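Local atomic coordinates of BIFUNCTIONAL PROTEIN Proline utilization A (PutA) (Corynebacterium freiburgense, PDB entry 5UX5), a protein that catalyses the two steps of proline catabolism, oxidising proline with a bound FAD and then oxidising the resulting aldehyde to glutamate with NAD. Residues L162-A167 and T748-V753; K695-V700 and L730-G735; D707-D712 and G738-Q743; T783-L788 and G804-V809. One frame throughout, in Å; residues are numbered along the deposited sequence.

Contact 1 (L162-A167 and T748-V753); sequences LGDGEA and TRTLRV
T750 meets the start of helix 164-178 through its hydroxyl group. T750 OG1 accepts a hydrogen bond from D164 N, modelled at 2.5 Å. That length is short for such a bond and is doubtful at this resolution. G163 is the N-cap residue of the helix, and D164 N is the first amide after it. A side chain from the other domain therefore serves an amide at the helix start. T750 OG1 is also hydrogen-bonded to the backbone oxygen of D746, one turn back in its own helix. The methyl branch of T750 faces the D164 carboxylate, with CG2 3.6 Å from OD2.

Two residues further on, R752 meets D164 from the opposite direction. Its chain bends at chi2 (-50°) and brings the guanidinium end-on to the carboxylate. D164 OD2 lies 2.9 Å from R752 NH2 and 3.0 Å from R752 NH1, so one oxygen takes both bonds of the salt bridge. NH2 uses the syn lone pair of that oxygen. The two flat groups are nearly coplanar, 19° apart. T750 O sits over one face of the guanidinium. The other oxygen, D164 OD1, has its own salt bridge to R212.

The contact joins two domains. Helix 164-178 belongs to the proline dehydrogenase barrel, and helix 740-750 to the aldehyde dehydrogenase part. The D746 carboxylate takes the amides of G165 and E166. L162 packs against helices 706-718 and 740-750.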
loop_
_atom_site.group_PDB
_atom_site.type_symbol
_atom_site.label_atom_id
_atom_site.label_comp_id
_atom_site.label_asym_id
_atom_site.label_seq_id
_atom_site.Cartn_x
_atom_site.Cartn_y
_atom_site.Cartn_z
ATOM N N LEU A 162 11.124 -8.133 -11.173
ATOM C CA LEU A 162 10.952 -6.762 -10.718
ATOM C C LEU A 162 11.406 -5.717 -11.729
ATOM O O LEU A 162 10.999 -4.558 -11.611
ATOM C CB LEU A 162 11.697 -6.561 -9.395
ATOM C CG LEU A 162 11.182 -7.579 -8.363
ATOM C CD1 LEU A 162 11.903 -7.527 -7.027
ATOM C CD2 LEU A 162 9.704 -7.405 -8.149
ATOM N N GLY A 163 12.211 -6.093 -12.735
ATOM C CA GLY A 163 12.698 -5.134 -13.709
ATOM C C GLY A 163 12.703 -5.689 -15.121
ATOM O O GLY A 163 12.458 -6.873 -15.345
ATOM N N ASP A 164 12.990 -4.810 -16.082
ATOM C CA ASP A 164 13.023 -5.259 -17.474
ATOM C C ASP A 164 14.166 -6.229 -17.743
ATOM O O ASP A 164 14.091 -7.014 -18.691
ATOM C CB ASP A 164 13.126 -4.076 -18.435
ATOM C CG ASP A 164 11.806 -3.325 -18.597
ATOM O OD1 ASP A 164 10.700 -3.949 -18.520
ATOM O OD2 ASP A 164 11.902 -2.089 -18.809
ATOM N N GLY A 165 15.233 -6.176 -16.951
ATOM C CA GLY A 165 16.368 -7.072 -17.109
ATOM C C GLY A 165 15.960 -8.517 -16.926
ATOM O O GLY A 165 16.176 -9.347 -17.808
ATOM N N GLU A 166 15.400 -8.845 -15.764
ATOM C CA GLU A 166 14.950 -10.207 -15.546
ATOM C C GLU A 166 13.769 -10.565 -16.429
ATOM O O GLU A 166 13.613 -11.730 -16.797
ATOM C CB GLU A 166 14.597 -10.413 -14.085
ATOM C CG GLU A 166 14.175 -11.825 -13.744
ATOM C CD GLU A 166 15.226 -12.884 -14.018
ATOM O OE1 GLU A 166 16.455 -12.576 -13.969
ATOM O OE2 GLU A 166 14.781 -14.050 -14.222
ATOM N N ALA A 167 12.932 -9.594 -16.791
ATOM C CA ALA A 167 11.812 -9.900 -17.677
ATOM C C ALA A 167 12.308 -10.358 -19.042
ATOM O O ALA A 167 11.725 -11.258 -19.666
ATOM C CB ALA A 167 10.913 -8.683 -17.818
ATOM N N THR A 748 14.798 -0.303 -10.534
ATOM C CA THR A 748 14.864 1.152 -10.654
ATOM C C THR A 748 15.021 1.591 -12.109
ATOM O O THR A 748 14.347 2.522 -12.568
ATOM C CB THR A 748 16.003 1.678 -9.784
ATOM O OG1 THR A 748 15.761 1.272 -8.444
ATOM C CG2 THR A 748 16.052 3.185 -9.811
ATOM N N ARG A 749 15.914 0.936 -12.854
ATOM C CA ARG A 749 16.030 1.235 -14.277
ATOM C C ARG A 749 14.711 0.997 -15.021
ATOM O O ARG A 749 14.523 1.548 -16.109
ATOM C CB ARG A 749 17.156 0.414 -14.899
ATOM C CG ARG A 749 18.534 0.655 -14.293
ATOM C CD ARG A 749 19.665 0.214 -15.267
ATOM N NE ARG A 749 21.030 0.468 -14.775
ATOM C CZ ARG A 749 21.623 1.671 -14.703
ATOM N NH1 ARG A 749 20.992 2.791 -15.071
ATOM N NH2 ARG A 749 22.870 1.762 -14.250
ATOM N N THR A 750 13.791 0.185 -14.471
ATOM C CA THR A 750 12.540 -0.131 -15.160
ATOM C C THR A 750 11.420 0.905 -14.950
ATOM O O THR A 750 10.481 0.946 -15.749
ATOM C CB THR A 750 12.068 -1.539 -14.746
ATOM O OG1 THR A 750 13.061 -2.495 -15.127
ATOM C CG2 THR A 750 10.777 -1.944 -15.424
ATOM N N LEU A 751 11.489 1.759 -13.937
ATOM C CA LEU A 751 10.451 2.772 -13.757
ATOM C C LEU A 751 10.287 3.655 -14.990
ATOM O O LEU A 751 11.267 4.154 -15.550
ATOM C CB LEU A 751 10.773 3.643 -12.550
ATOM C CG LEU A 751 10.618 2.978 -11.199
ATOM C CD1 LEU A 751 11.345 3.805 -10.166
ATOM C CD2 LEU A 751 9.131 2.849 -10.872
ATOM N N ARG A 752 9.030 3.897 -15.373
ATOM C CA ARG A 752 8.707 4.747 -16.519
ATOM C C ARG A 752 8.553 6.185 -16.016
ATOM O O ARG A 752 7.614 6.490 -15.272
ATOM C CB ARG A 752 7.415 4.311 -17.206
ATOM C CG ARG A 752 7.325 2.875 -17.708
ATOM C CD ARG A 752 8.484 2.375 -18.557
ATOM N NE ARG A 752 8.378 0.922 -18.711
ATOM C CZ ARG A 752 9.400 0.103 -18.956
ATOM N NH1 ARG A 752 10.646 0.585 -19.078
ATOM N NH2 ARG A 752 9.171 -1.208 -19.065
ATOM N N VAL A 753 9.471 7.064 -16.414
ATOM C CA VAL A 753 9.448 8.461 -16.009
ATOM C C VAL A 753 8.626 9.248 -17.020
ATOM O O VAL A 753 8.822 9.115 -18.231
ATOM C CB VAL A 753 10.879 9.023 -15.902
ATOM C CG1 VAL A 753 10.858 10.461 -15.447
ATOM C CG2 VAL A 753 11.711 8.192 -14.956
#

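Contact 2 (K695-V700 and L730-G735); sequences KNAIIV and LVILVG
A697 and L730 begin a run of paired residues between two parallel strands, 696-700 and 728-734. With helix 706-718 between them in the chain, these strands form a beta-alpha-beta unit of the aldehyde dehydrogenase domain. Their short axes diverge by 25°.

Five backbone hydrogen bonds hold the pair together. L730 N donates to N696 O at 3.2 Å, and I698 N to L730 O at 3.0 Å. I732 N then reaches I698 O, and V700 N reaches I732 O. The last bond runs from V734 N to V700 O at 2.9 Å. Donors alternate between the strands, as parallel pairing requires. Four CA-H...O contacts supplement them, such as A697 CA to L730 O.

The apolar contacts fall on two faces. A697, I699, L730 and I732 share one face, where I699 and I732 also meet A836 of helix 833-841. There A697 CB lies 3.8 Å from L730 CB and 4.0 Å from I732 CD1. I698, V700, V731 and L733 share the other, where V700, V731 and L733 touch F740 of helix 740-750.

K695 joins the packing through its aliphatic part, which crosses L730 at about a right angle, with K695 CG 4.0 Å from L730 CD1. Its NZ is hydrogen-bonded to S729 OG and H818 O.

V700 and L733 lie side by side, with V700 CB 3.8 Å from L733 CD2. In V731, CG2 stands opposite the residue's own N (chi1 59° to CG1), which sets V731 CG2 3.7 Å from V700 CG2.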
loop_
_atom_site.group_PDB
_atom_site.type_symbol
_atom_site.label_atom_id
_atom_site.label_comp_id
_atom_site.label_asym_id
_atom_site.label_seq_id
_atom_site.Cartn_x
_atom_site.Cartn_y
_atom_site.Cartn_z
ATOM N N LYS A 695 14.043 12.170 6.998
ATOM C CA LYS A 695 15.169 11.505 6.340
ATOM C C LYS A 695 15.092 10.035 6.748
ATOM O O LYS A 695 15.728 9.601 7.712
ATOM C CB LYS A 695 16.531 12.143 6.741
ATOM C CG LYS A 695 17.714 11.672 5.856
ATOM C CD LYS A 695 17.474 12.079 4.412
ATOM C CE LYS A 695 18.495 11.513 3.449
ATOM N NZ LYS A 695 18.252 12.075 2.086
ATOM N N ASN A 696 14.376 9.255 5.962
ATOM C CA ASN A 696 13.865 7.964 6.391
ATOM C C ASN A 696 14.635 6.834 5.725
ATOM O O ASN A 696 15.005 6.931 4.552
ATOM C CB ASN A 696 12.387 7.874 6.045
ATOM C CG ASN A 696 11.641 9.092 6.493
ATOM O OD1 ASN A 696 11.589 9.382 7.685
ATOM N ND2 ASN A 696 11.088 9.843 5.541
ATOM N N ALA A 697 14.859 5.763 6.476
ATOM C CA ALA A 697 15.658 4.642 6.028
ATOM C C ALA A 697 14.860 3.362 6.169
ATOM O O ALA A 697 13.929 3.282 6.980
ATOM C CB ALA A 697 16.952 4.524 6.825
ATOM N N ILE A 698 15.216 2.371 5.348
ATOM C CA ILE A 698 14.757 0.993 5.516
ATOM C C ILE A 698 15.984 0.123 5.711
ATOM O O ILE A 698 16.876 0.099 4.850
ATOM C CB ILE A 698 13.914 0.502 4.327
ATOM C CG1 ILE A 698 12.586 1.236 4.258
ATOM C CG2 ILE A 698 13.725 -1.033 4.318
ATOM C CD1 ILE A 698 11.780 0.768 3.053
ATOM N N ILE A 699 16.030 -0.594 6.829
ATOM C CA ILE A 699 17.104 -1.547 7.098
ATOM C C ILE A 699 16.750 -2.913 6.501
ATOM O O ILE A 699 15.632 -3.419 6.682
ATOM C CB ILE A 699 17.373 -1.658 8.607
ATOM C CG1 ILE A 699 17.779 -0.299 9.178
ATOM C CG2 ILE A 699 18.409 -2.714 8.873
ATOM C CD1 ILE A 699 18.071 -0.341 10.660
ATOM N N VAL A 700 17.710 -3.506 5.795
ATOM C CA VAL A 700 17.588 -4.811 5.167
ATOM C C VAL A 700 18.725 -5.672 5.693
ATOM O O VAL A 700 19.897 -5.402 5.407
ATOM C CB VAL A 700 17.641 -4.711 3.637
ATOM C CG1 VAL A 700 17.459 -6.107 2.963
ATOM C CG2 VAL A 700 16.623 -3.691 3.156
ATOM N N LEU A 730 17.092 6.365 2.207
ATOM C CA LEU A 730 18.217 5.537 2.565
ATOM C C LEU A 730 17.729 4.106 2.692
ATOM O O LEU A 730 16.640 3.854 3.220
ATOM C CB LEU A 730 18.825 6.031 3.880
ATOM C CG LEU A 730 19.218 7.520 3.914
ATOM C CD1 LEU A 730 19.371 8.028 5.331
ATOM C CD2 LEU A 730 20.520 7.781 3.178
ATOM N N VAL A 731 18.523 3.180 2.174
ATOM C CA VAL A 731 18.434 1.764 2.499
ATOM C C VAL A 731 19.777 1.373 3.128
ATOM O O VAL A 731 20.848 1.665 2.572
ATOM C CB VAL A 731 18.057 0.917 1.245
ATOM C CG1 VAL A 731 19.053 1.074 0.138
ATOM C CG2 VAL A 731 17.853 -0.570 1.553
ATOM N N ILE A 732 19.715 0.775 4.316
ATOM C CA ILE A 732 20.896 0.387 5.084
ATOM C C ILE A 732 20.920 -1.131 5.093
ATOM O O ILE A 732 20.040 -1.761 5.690
ATOM C CB ILE A 732 20.862 0.916 6.527
ATOM C CG1 ILE A 732 20.593 2.408 6.599
ATOM C CG2 ILE A 732 22.149 0.610 7.262
ATOM C CD1 ILE A 732 20.400 2.829 8.015
ATOM N N LEU A 733 21.917 -1.719 4.444
ATOM C CA LEU A 733 22.054 -3.165 4.342
ATOM C C LEU A 733 23.037 -3.657 5.391
ATOM O O LEU A 733 24.132 -3.098 5.524
ATOM C CB LEU A 733 22.560 -3.557 2.961
ATOM C CG LEU A 733 21.968 -2.788 1.805
ATOM C CD1 LEU A 733 22.653 -3.244 0.541
ATOM C CD2 LEU A 733 20.517 -3.101 1.754
ATOM N N VAL A 734 22.650 -4.682 6.144
ATOM C CA VAL A 734 23.550 -5.298 7.115
ATOM C C VAL A 734 24.239 -6.487 6.466
ATOM O O VAL A 734 23.577 -7.373 5.903
ATOM C CB VAL A 734 22.813 -5.724 8.393
ATOM C CG1 VAL A 734 23.800 -6.372 9.329
ATOM C CG2 VAL A 734 22.162 -4.518 9.073
ATOM N N GLY A 735 25.569 -6.490 6.506
ATOM C CA GLY A 735 26.286 -7.595 5.903
ATOM C C GLY A 735 26.007 -7.700 4.417
ATOM O O GLY A 735 25.906 -6.692 3.703
#

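Contact 3 (D707-D712 and G738-Q743); sequences DLAVAD and GRFTDQ
V710 and F740 form the apolar centre of a helix-helix contact in the aldehyde dehydrogenase domain. Helix 706-718 connects the two strands of a beta-alpha-beta unit, and helix 740-750 follows the second of them.

The F740 side chain leaves its helix with CG opposite the backbone N (chi1 178°). This swings the ring toward helix 706-718. V710 CG2 lies over one face of the ring, 3.5 Å from F740 CD1. A709 CB comes to the ring edge, 3.8 Å from F740 CE1. The ring also touches V731 and L733 of strand 728-734, so it fills the junction between both helices and the sheet.

The polar part lies at the start of helix 706-718. Q743 bends sharply at chi2 (-89°), which turns its amide back to D707. Q743 NE2 donates to D707 OD1 at 2.7 Å. The oxygen lies in the amide plane and is met almost head-on, while the carboxylate plane stands at 89° to the amide. Q743 NE2 is also hydrogen-bonded to A160 O, in the proline dehydrogenase part. R739 bends at chi3 and brings its guanidinium to the other oxygen, D707 OD2. The opposite charges suit a salt bridge, but the atoms are modelled too close together and its geometry is doubtful.

The two branches of V710 divide the remaining packing: CG2 lies 3.8 Å from Q743 CB, and CG1 lies 3.9 Å from Q743 O.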
loop_
_atom_site.group_PDB
_atom_site.type_symbol
_atom_site.label_atom_id
_atom_site.label_comp_id
_atom_site.label_asym_id
_atom_site.label_seq_id
_atom_site.Cartn_x
_atom_site.Cartn_y
_atom_site.Cartn_z
ATOM N N ASP A 707 13.513 -10.039 -2.399
ATOM C CA ASP A 707 12.611 -9.531 -3.431
ATOM C C ASP A 707 11.525 -8.648 -2.839
ATOM O O ASP A 707 11.300 -7.521 -3.303
ATOM C CB ASP A 707 12.044 -10.698 -4.213
ATOM C CG ASP A 707 13.136 -11.472 -4.887
ATOM O OD1 ASP A 707 13.887 -10.874 -5.700
ATOM O OD2 ASP A 707 13.299 -12.663 -4.550
ATOM N N LEU A 708 10.870 -9.118 -1.786
ATOM C CA LEU A 708 9.922 -8.252 -1.102
ATOM C C LEU A 708 10.613 -6.983 -0.608
ATOM O O LEU A 708 10.048 -5.889 -0.710
ATOM C CB LEU A 708 9.255 -9.021 0.037
ATOM C CG LEU A 708 8.468 -10.214 -0.509
ATOM C CD1 LEU A 708 7.692 -10.962 0.555
ATOM C CD2 LEU A 708 7.518 -9.705 -1.565
ATOM N N ALA A 709 11.860 -7.091 -0.130
ATOM C CA ALA A 709 12.557 -5.886 0.315
ATOM C C ALA A 709 12.780 -4.921 -0.838
ATOM O O ALA A 709 12.460 -3.732 -0.722
ATOM C CB ALA A 709 13.881 -6.242 0.972
ATOM N N VAL A 710 13.245 -5.428 -1.991
ATOM C CA VAL A 710 13.475 -4.562 -3.153
ATOM C C VAL A 710 12.188 -3.853 -3.568
ATOM O O VAL A 710 12.181 -2.645 -3.836
ATOM C CB VAL A 710 14.060 -5.360 -4.332
ATOM C CG1 VAL A 710 13.827 -4.601 -5.633
ATOM C CG2 VAL A 710 15.536 -5.612 -4.139
ATOM N N ALA A 711 11.091 -4.599 -3.681
ATOM C CA ALA A 711 9.818 -3.973 -4.047
ATOM C C ALA A 711 9.402 -2.881 -3.055
ATOM O O ALA A 711 8.889 -1.832 -3.456
ATOM C CB ALA A 711 8.724 -5.035 -4.145
ATOM N N ASP A 712 9.610 -3.099 -1.758
ATOM C CA ASP A 712 9.214 -2.054 -0.824
ATOM C C ASP A 712 10.226 -0.932 -0.788
ATOM O O ASP A 712 9.838 0.226 -0.632
ATOM C CB ASP A 712 8.996 -2.615 0.580
ATOM C CG ASP A 712 7.736 -3.444 0.676
ATOM O OD1 ASP A 712 6.728 -3.119 0.009
ATOM O OD2 ASP A 712 7.764 -4.446 1.407
ATOM N N GLY A 738 22.894 -10.539 -0.773
ATOM C CA GLY A 738 22.673 -11.379 -1.951
ATOM C C GLY A 738 22.044 -10.679 -3.145
ATOM O O GLY A 738 22.585 -9.721 -3.711
ATOM N N ARG A 739 20.915 -11.199 -3.600
ATOM C CA ARG A 739 20.371 -10.691 -4.852
ATOM C C ARG A 739 19.803 -9.276 -4.733
ATOM O O ARG A 739 19.482 -8.677 -5.769
ATOM C CB ARG A 739 19.306 -11.659 -5.363
ATOM C CG ARG A 739 19.682 -13.124 -5.142
ATOM C CD ARG A 739 18.759 -14.059 -5.916
ATOM N NE ARG A 739 17.364 -13.628 -5.850
ATOM C CZ ARG A 739 16.576 -13.844 -4.803
ATOM N NH1 ARG A 739 17.043 -14.480 -3.739
ATOM N NH2 ARG A 739 15.323 -13.439 -4.815
ATOM N N PHE A 740 19.731 -8.722 -3.513
ATOM C CA PHE A 740 19.039 -7.459 -3.268
ATOM C C PHE A 740 19.488 -6.357 -4.218
ATOM O O PHE A 740 18.671 -5.740 -4.903
ATOM C CB PHE A 740 19.250 -7.002 -1.814
ATOM C CG PHE A 740 18.589 -5.681 -1.508
ATOM C CD1 PHE A 740 17.253 -5.638 -1.107
ATOM C CD2 PHE A 740 19.271 -4.490 -1.658
ATOM C CE1 PHE A 740 16.616 -4.441 -0.862
ATOM C CE2 PHE A 740 18.635 -3.285 -1.418
ATOM C CZ PHE A 740 17.297 -3.264 -1.017
ATOM N N THR A 741 20.791 -6.065 -4.236
ATOM C CA THR A 741 21.247 -4.882 -4.955
ATOM C C THR A 741 21.030 -5.025 -6.458
ATOM O O THR A 741 20.537 -4.090 -7.107
ATOM C CB THR A 741 22.713 -4.602 -4.652
ATOM O OG1 THR A 741 22.972 -4.839 -3.257
ATOM C CG2 THR A 741 23.016 -3.146 -4.999
ATOM N N ASP A 742 21.376 -6.185 -7.029
ATOM C CA ASP A 742 21.107 -6.403 -8.446
ATOM C C ASP A 742 19.636 -6.150 -8.758
ATOM O O ASP A 742 19.307 -5.422 -9.704
ATOM C CB ASP A 742 21.474 -7.828 -8.859
ATOM C CG ASP A 742 22.956 -8.042 -9.063
ATOM O OD1 ASP A 742 23.724 -7.085 -9.377
ATOM O OD2 ASP A 742 23.339 -9.227 -8.936
ATOM N N GLN A 743 18.733 -6.753 -7.969
ATOM C CA GLN A 743 17.298 -6.618 -8.228
ATOM C C GLN A 743 16.818 -5.182 -8.060
ATOM O O GLN A 743 15.982 -4.708 -8.844
ATOM C CB GLN A 743 16.498 -7.543 -7.307
ATOM C CG GLN A 743 16.676 -9.020 -7.614
ATOM C CD GLN A 743 15.679 -9.514 -8.641
ATOM O OE1 GLN A 743 15.786 -9.186 -9.825
ATOM N NE2 GLN A 743 14.703 -10.303 -8.196
#

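Contact 4 (T783-L788 and G804-V809); sequences TGESWL and GIRDNV
The W787 and R806 side chains run side by side, pointing the same way, with ring and guanidinium planes 68° apart. At the edge of the indole sits I805 O, 3.4 Å from W787 CE3. R806 CG approaches the ring obliquely, 3.4 Å from W787 CZ3. At the edge of the guanidinium, in its plane, lies E785 OE1. R806 NH1 donates to this oxygen at 3.1 Å in a salt bridge. The carboxylate is turned nearly perpendicular to the guanidinium, at 83°. R806 reaches there through an extended chain from CG to NE. Its NH2 is hydrogen-bonded to G777 O, and E785 OE1 also takes the amide of E782, so each group has a second partner.

L788 lies obliquely across D807, with L788 CG 3.8 Å from D807 CB. The D807 carboxylate is hydrogen-bonded through OD1 to H829 NE2. L788 CD1 also meets I805 CG2 at 4.1 Å.

The backbones run antiparallel. S786 and D807 form a hydrogen-bonded pair: D807 N donates to S786 O at 2.9 Å, and the return bond from S786 N is weak. W787 and R806 are a non-hydrogen-bonded pair. L788 N donates to I805 O at 2.8 Å, and the chain turns a corner at L788.

The arrangement is two short antiparallel strands joined by a long connection. Strand 804-807 also pairs in parallel with strand 824-830, so the pair extends the beta structure of the aldehyde dehydrogenase domain.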
loop_
_atom_site.group_PDB
_atom_site.type_symbol
_atom_site.label_atom_id
_atom_site.label_comp_id
_atom_site.label_asym_id
_atom_site.label_seq_id
_atom_site.Cartn_x
_atom_site.Cartn_y
_atom_site.Cartn_z
ATOM N N THR A 783 32.520 12.001 -1.375
ATOM C CA THR A 783 33.733 11.202 -1.485
ATOM C C THR A 783 33.463 9.734 -1.195
ATOM O O THR A 783 32.664 9.387 -0.323
ATOM C CB THR A 783 34.796 11.763 -0.530
ATOM O OG1 THR A 783 34.596 13.172 -0.415
ATOM C CG2 THR A 783 36.205 11.543 -1.068
ATOM N N GLY A 784 34.126 8.867 -1.960
ATOM C CA GLY A 784 33.977 7.430 -1.840
ATOM C C GLY A 784 32.713 6.852 -2.430
ATOM O O GLY A 784 32.647 5.626 -2.627
ATOM N N GLU A 785 31.743 7.690 -2.793
ATOM C CA GLU A 785 30.444 7.260 -3.294
ATOM C C GLU A 785 30.499 7.045 -4.809
ATOM O O GLU A 785 31.409 7.509 -5.497
ATOM C CB GLU A 785 29.381 8.301 -2.925
ATOM C CG GLU A 785 29.303 8.551 -1.396
ATOM C CD GLU A 785 28.234 9.557 -0.978
ATOM O OE1 GLU A 785 27.803 10.364 -1.837
ATOM O OE2 GLU A 785 27.809 9.522 0.211
ATOM N N SER A 786 29.525 6.299 -5.320
ATOM C CA SER A 786 29.399 6.086 -6.756
ATOM C C SER A 786 27.916 5.995 -7.097
ATOM O O SER A 786 27.090 5.677 -6.242
ATOM C CB SER A 786 30.163 4.835 -7.206
ATOM O OG SER A 786 29.952 3.787 -6.277
ATOM N N TRP A 787 27.579 6.312 -8.352
ATOM C CA TRP A 787 26.223 6.110 -8.852
ATOM C C TRP A 787 26.082 4.671 -9.333
ATOM O O TRP A 787 26.753 4.273 -10.288
ATOM C CB TRP A 787 25.886 7.054 -10.008
ATOM C CG TRP A 787 25.611 8.480 -9.663
ATOM C CD1 TRP A 787 26.290 9.569 -10.112
ATOM C CD2 TRP A 787 24.559 8.987 -8.823
ATOM N NE1 TRP A 787 25.745 10.727 -9.592
ATOM C CE2 TRP A 787 24.684 10.397 -8.799
ATOM C CE3 TRP A 787 23.536 8.387 -8.078
ATOM C CZ2 TRP A 787 23.827 11.212 -8.069
ATOM C CZ3 TRP A 787 22.679 9.203 -7.343
ATOM C CH2 TRP A 787 22.832 10.598 -7.341
ATOM N N LEU A 788 25.210 3.896 -8.675
ATOM C CA LEU A 788 24.768 2.621 -9.242
ATOM C C LEU A 788 23.781 2.856 -10.374
ATOM O O LEU A 788 23.737 2.092 -11.345
ATOM C CB LEU A 788 24.116 1.741 -8.174
ATOM C CG LEU A 788 25.010 1.223 -7.061
ATOM C CD1 LEU A 788 24.191 0.346 -6.138
ATOM C CD2 LEU A 788 26.192 0.485 -7.656
ATOM N N GLY A 804 17.914 7.907 -9.358
ATOM C CA GLY A 804 19.298 7.542 -9.150
ATOM C C GLY A 804 19.498 6.800 -7.842
ATOM O O GLY A 804 18.666 6.849 -6.958
ATOM N N ILE A 805 20.623 6.101 -7.734
ATOM C CA ILE A 805 20.975 5.361 -6.521
ATOM C C ILE A 805 22.466 5.585 -6.226
ATOM O O ILE A 805 23.327 5.192 -7.027
ATOM C CB ILE A 805 20.664 3.860 -6.655
ATOM C CG1 ILE A 805 19.179 3.641 -6.913
ATOM C CG2 ILE A 805 21.160 3.069 -5.455
ATOM C CD1 ILE A 805 18.858 2.230 -7.214
ATOM N N ARG A 806 22.764 6.250 -5.097
ATOM C CA ARG A 806 24.120 6.347 -4.550
ATOM C C ARG A 806 24.470 5.135 -3.705
ATOM O O ARG A 806 23.658 4.671 -2.893
ATOM C CB ARG A 806 24.258 7.542 -3.628
ATOM C CG ARG A 806 23.889 8.800 -4.203
ATOM C CD ARG A 806 23.987 9.840 -3.140
ATOM N NE ARG A 806 23.643 11.094 -3.771
ATOM C CZ ARG A 806 24.418 12.156 -3.779
ATOM N NH1 ARG A 806 25.587 12.124 -3.145
ATOM N NH2 ARG A 806 24.006 13.247 -4.413
ATOM N N ASP A 807 25.714 4.690 -3.831
ATOM C CA ASP A 807 26.282 3.606 -3.043
ATOM C C ASP A 807 27.363 4.150 -2.100
ATOM O O ASP A 807 28.042 5.144 -2.399
ATOM C CB ASP A 807 26.835 2.535 -4.005
ATOM C CG ASP A 807 27.008 1.173 -3.372
ATOM O OD1 ASP A 807 26.551 0.955 -2.231
ATOM O OD2 ASP A 807 27.555 0.289 -4.070
ATOM N N ASN A 808 27.529 3.477 -0.955
ATOM C CA ASN A 808 28.571 3.799 0.027
ATOM C C ASN A 808 28.345 5.169 0.682
ATOM O O ASN A 808 29.292 5.905 0.968
ATOM C CB ASN A 808 29.955 3.708 -0.618
ATOM C CG ASN A 808 30.288 2.297 -1.061
ATOM O OD1 ASN A 808 30.071 1.333 -0.326
ATOM N ND2 ASN A 808 30.755 2.162 -2.293
ATOM N N VAL A 809 27.083 5.517 0.915
ATOM C CA VAL A 809 26.754 6.731 1.657
ATOM C C VAL A 809 27.182 6.532 3.106
ATOM O O VAL A 809 26.735 5.595 3.775
ATOM C CB VAL A 809 25.254 7.043 1.546
ATOM C CG1 VAL A 809 24.845 8.077 2.554
ATOM C CG2 VAL A 809 24.930 7.533 0.154
#

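How the contacts relate
Contacts 2, 3 and 4 lie within the aldehyde dehydrogenase part, while contact 1 ties that part to the proline dehydrogenase barrel. Along the chain, contacts 2 and 3 alternate their segments and are nested in the long loop closed by contact 1. Contact 4 follows. The centres of contacts 2 and 3 are about 12 Å apart, and F740 joins them. Contacts 1 and 3, their centres about 13 Å apart, share helix 740-750, and L162 packs on V710. The centres of contacts 2 and 4 are about 14 Å apart; strand 824-830 pairs with both 728-734 and 804-807. T741 touches L788 between contacts 3 and 4. The helices on this beta structure thus reach the domain interface.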